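Local coordinates for protein putative hyaluronoglucosaminidase (Clostridium perfringens, PDB 6PWI) that probably hydrolyses N-acetylhexosamine glycosides as a family 84 glycoside hydrolase, this chain being the catalytic part of a longer, probably cell-wall-anchored protein, at residues A[428-433]-A[539-545]. Sequence-based numbering, arbitrary orientation.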
ATOM      1  N   GLU A 428      -2.557 -12.142  -2.223  1.00 27.99           N
ATOM      2  CA  GLU A 428      -1.968 -11.905  -3.534  1.00 27.81           C
ATOM      3  C   GLU A 428      -1.121 -10.638  -3.460  1.00 28.12           C
ATOM      4  O   GLU A 428      -1.647  -9.521  -3.522  1.00 28.62           O
ATOM      5  CB  GLU A 428      -3.045 -11.796  -4.617  1.00 26.43           C
ATOM      6  CG  GLU A 428      -3.733 -13.109  -4.925  1.00 26.69           C
ATOM      7  CD  GLU A 428      -4.780 -13.537  -3.909  1.00 28.04           C
ATOM      8  OE1 GLU A 428      -5.202 -12.688  -3.099  1.00 28.26           O
ATOM      9  OE2 GLU A 428      -5.168 -14.724  -3.923  1.00 29.71           O
ATOM     10  N   ALA A 429       0.197 -10.831  -3.338  1.00 26.66           N
ATOM     11  CA  ALA A 429       1.100  -9.750  -2.982  1.00 25.86           C
ATOM     12  C   ALA A 429       1.183  -8.704  -4.095  1.00 24.98           C
ATOM     13  O   ALA A 429       0.998  -7.517  -3.835  1.00 25.56           O
ATOM     14  CB  ALA A 429       2.449 -10.300  -2.600  1.00 26.30           C
ATOM     15  N   GLN A 430       1.445  -9.148  -5.329  1.00 23.89           N
ATOM     16  CA  GLN A 430       1.626  -8.247  -6.460  1.00 23.60           C
ATOM     17  C   GLN A 430       0.364  -7.418  -6.710  1.00 23.50           C
ATOM     18  O   GLN A 430       0.453  -6.208  -6.892  1.00 24.29           O
ATOM     19  CB  GLN A 430       2.062  -9.029  -7.701  1.00 23.63           C
ATOM     20  CG  GLN A 430       3.423  -9.692  -7.555  1.00 24.21           C
ATOM     21  CD  GLN A 430       4.549  -8.687  -7.558  1.00 25.51           C
ATOM     22  OE1 GLN A 430       4.589  -7.771  -8.373  1.00 26.58           O
ATOM     23  NE2 GLN A 430       5.482  -8.852  -6.637  1.00 26.23           N
ATOM     24  N   ALA A 431      -0.809  -8.067  -6.688  1.00 22.91           N
ATOM     25  CA  ALA A 431      -2.096  -7.408  -6.864  1.00 21.42           C
ATOM     26  C   ALA A 431      -2.312  -6.329  -5.804  1.00 21.54           C
ATOM     27  O   ALA A 431      -3.027  -5.357  -6.046  1.00 22.72           O
ATOM     28  CB  ALA A 431      -3.199  -8.433  -6.834  1.00 20.66           C
ATOM     29  N   SER A 432      -1.687  -6.500  -4.636  1.00 20.38           N
ATOM     30  CA  SER A 432      -1.839  -5.570  -3.531  1.00 20.16           C
ATOM     31  C   SER A 432      -1.147  -4.237  -3.814  1.00 19.96           C
ATOM     32  O   SER A 432      -1.379  -3.257  -3.104  1.00 19.43           O
ATOM     33  CB  SER A 432      -1.339  -6.176  -2.251  1.00 20.03           C
ATOM     34  OG  SER A 432      -2.181  -7.242  -1.853  1.00 21.45           O
ATOM     35  N   LYS A 433      -0.304  -4.193  -4.850  1.00 19.84           N
ATOM     36  CA  LYS A 433       0.473  -2.985  -5.103  1.00 21.03           C
ATOM     37  C   LYS A 433      -0.439  -1.787  -5.363  1.00 21.53           C
ATOM     38  O   LYS A 433      -0.031  -0.656  -5.093  1.00 22.83           O
ATOM     39  CB  LYS A 433       1.507  -3.165  -6.219  1.00 20.01           C
ATOM     40  CG  LYS A 433       2.742  -3.958  -5.809  1.00 19.57           C
ATOM     41  CD  LYS A 433       3.605  -4.313  -6.988  1.00 19.62           C
ATOM     42  CE  LYS A 433       4.868  -5.055  -6.625  1.00 18.88           C
ATOM     43  NZ  LYS A 433       5.805  -4.993  -7.767  1.00 19.05           N
ATOM     44  N   ASN A 539       6.470  -9.428 -15.618  1.00 31.02           N
ATOM     45  CA  ASN A 539       6.417  -9.701 -14.190  1.00 29.17           C
ATOM     46  C   ASN A 539       5.766 -11.063 -13.934  1.00 30.35           C
ATOM     47  O   ASN A 539       4.554 -11.164 -13.722  1.00 29.17           O
ATOM     48  CB  ASN A 539       5.740  -8.534 -13.464  1.00 28.76           C
ATOM     49  CG  ASN A 539       5.584  -8.709 -11.967  1.00 28.41           C
ATOM     50  OD1 ASN A 539       5.815  -9.782 -11.410  1.00 27.40           O
ATOM     51  ND2 ASN A 539       5.150  -7.650 -11.308  1.00 27.78           N
ATOM     52  N   GLU A 540       6.603 -12.110 -13.916  1.00 31.79           N
ATOM     53  CA  GLU A 540       6.164 -13.489 -13.743  1.00 32.61           C
ATOM     54  C   GLU A 540       5.355 -13.656 -12.460  1.00 30.35           C
ATOM     55  O   GLU A 540       4.430 -14.463 -12.416  1.00 31.75           O
ATOM     56  CB  GLU A 540       7.356 -14.451 -13.731  1.00 35.56           C
ATOM     57  CG  GLU A 540       8.080 -14.546 -15.063  1.00 40.81           C
ATOM     58  CD  GLU A 540       7.170 -14.727 -16.271  1.00 46.23           C
ATOM     59  OE1 GLU A 540       6.249 -15.578 -16.204  1.00 45.53           O
ATOM     60  OE2 GLU A 540       7.370 -13.996 -17.272  1.00 50.12           O
ATOM     61  N   LEU A 541       5.726 -12.909 -11.415  1.00 28.84           N
ATOM     62  CA  LEU A 541       5.096 -13.059 -10.114  1.00 28.08           C
ATOM     63  C   LEU A 541       3.654 -12.562 -10.168  1.00 27.84           C
ATOM     64  O   LEU A 541       2.766 -13.199  -9.613  1.00 28.53           O
ATOM     65  CB  LEU A 541       5.911 -12.321  -9.046  1.00 27.77           C
ATOM     66  CG  LEU A 541       7.193 -13.021  -8.593  1.00 27.38           C
ATOM     67  CD1 LEU A 541       8.021 -12.104  -7.706  1.00 26.46           C
ATOM     68  CD2 LEU A 541       6.882 -14.332  -7.884  1.00 26.04           C
ATOM     69  N   LEU A 542       3.427 -11.431 -10.850  1.00 27.64           N
ATOM     70  CA  LEU A 542       2.087 -10.887 -11.003  1.00 26.82           C
ATOM     71  C   LEU A 542       1.263 -11.790 -11.927  1.00 27.93           C
ATOM     72  O   LEU A 542       0.123 -12.121 -11.613  1.00 27.62           O
ATOM     73  CB  LEU A 542       2.198  -9.450 -11.521  1.00 25.61           C
ATOM     74  CG  LEU A 542       0.895  -8.756 -11.921  1.00 25.31           C
ATOM     75  CD1 LEU A 542      -0.058  -8.628 -10.740  1.00 24.36           C
ATOM     76  CD2 LEU A 542       1.188  -7.390 -12.524  1.00 24.50           C
ATOM     77  N   LYS A 543       1.869 -12.220 -13.040  1.00 28.73           N
ATOM     78  CA  LYS A 543       1.179 -13.015 -14.042  1.00 30.80           C
ATOM     79  C   LYS A 543       0.570 -14.278 -13.436  1.00 33.10           C
ATOM     80  O   LYS A 543      -0.596 -14.576 -13.699  1.00 34.48           O
ATOM     81  CB  LYS A 543       2.104 -13.351 -15.213  1.00 30.73           C
ATOM     82  CG  LYS A 543       2.415 -12.176 -16.128  1.00 31.25           C
ATOM     83  CD  LYS A 543       3.030 -12.596 -17.442  1.00 32.37           C
ATOM     84  CE  LYS A 543       4.541 -12.539 -17.452  1.00 34.11           C
ATOM     85  NZ  LYS A 543       5.080 -12.898 -18.786  1.00 34.46           N
ATOM     86  N   SER A 544       1.352 -15.018 -12.636  1.00 33.55           N
ATOM     87  CA  SER A 544       0.902 -16.304 -12.123  1.00 32.79           C
ATOM     88  C   SER A 544      -0.105 -16.115 -10.990  1.00 31.96           C
ATOM     89  O   SER A 544      -1.006 -16.928 -10.813  1.00 31.69           O
ATOM     90  CB  SER A 544       2.057 -17.178 -11.714  1.00 33.50           C
ATOM     91  OG  SER A 544       2.620 -16.720 -10.501  1.00 37.73           O
ATOM     92  N   GLU A 545       0.037 -15.008 -10.256  1.00 31.57           N
ATOM     93  CA  GLU A 545      -0.836 -14.669  -9.149  1.00 31.87           C
ATOM     94  C   GLU A 545      -2.268 -14.430  -9.634  1.00 30.78           C
ATOM     95  O   GLU A 545      -3.216 -14.921  -9.023  1.00 30.57           O
ATOM     96  CB  GLU A 545      -0.327 -13.375  -8.532  1.00 35.46           C
ATOM     97  CG  GLU A 545      -0.327 -13.371  -7.024  1.00 40.83           C
ATOM     98  CD  GLU A 545       0.304 -12.098  -6.483  1.00 46.39           C
ATOM     99  OE1 GLU A 545       1.493 -12.148  -6.053  1.00 45.38           O
ATOM    100  OE2 GLU A 545      -0.393 -11.054  -6.505  1.00 48.79           O
TER
HETATM  101  O   HOH W   1       1.304 -13.469  -3.392  1.00 30.00           O
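The carboxylate of E545 meets the backbone of the 428-433 turn end on, a clear case of an acidic side chain gripping successive peptide N-H groups. E545 OE1 accepts from Q430 N at 3.1 Å on its syn lone pair, nearly straight at 171°, while E545 OE2 accepts from A431 N at 3.0 Å almost along its own C-O bond. One water bridges A429 N and E545 OE1, so both oxygens are held and the carboxylate's rotation is fixed. These N-H groups lie in the helically wound backbone just before helix 433-444, whose N-terminal end would probably stabilise the negative charge.

A second grip lies at the start of helix 540-572. With CG of Q430 beside its own backbone N (chi1 -64°) and a further bend at chi2, the amide end reaches N539. N539 ND2 donates to Q430 OE1 over 3.0 Å, within its own amide plane but above that of Q430, the two planes standing 76° apart. K433 NZ reaches the same oxygen from the opposite face, and D198 binds both this ammonium and Q430 NE2. The aliphatic part of Q430 lies against the helix, with Q430 CB 3.7 Å from L542 CD1 and Q430 CG 3.9 Å from L541 CB.

Meanwhile N539 OD1 accepts from L542 N at 3.0 Å, the classic Asn N-cap; here the capping residue also joins the C-terminal helical region to the loop following the last strand of the (beta/alpha)8 barrel.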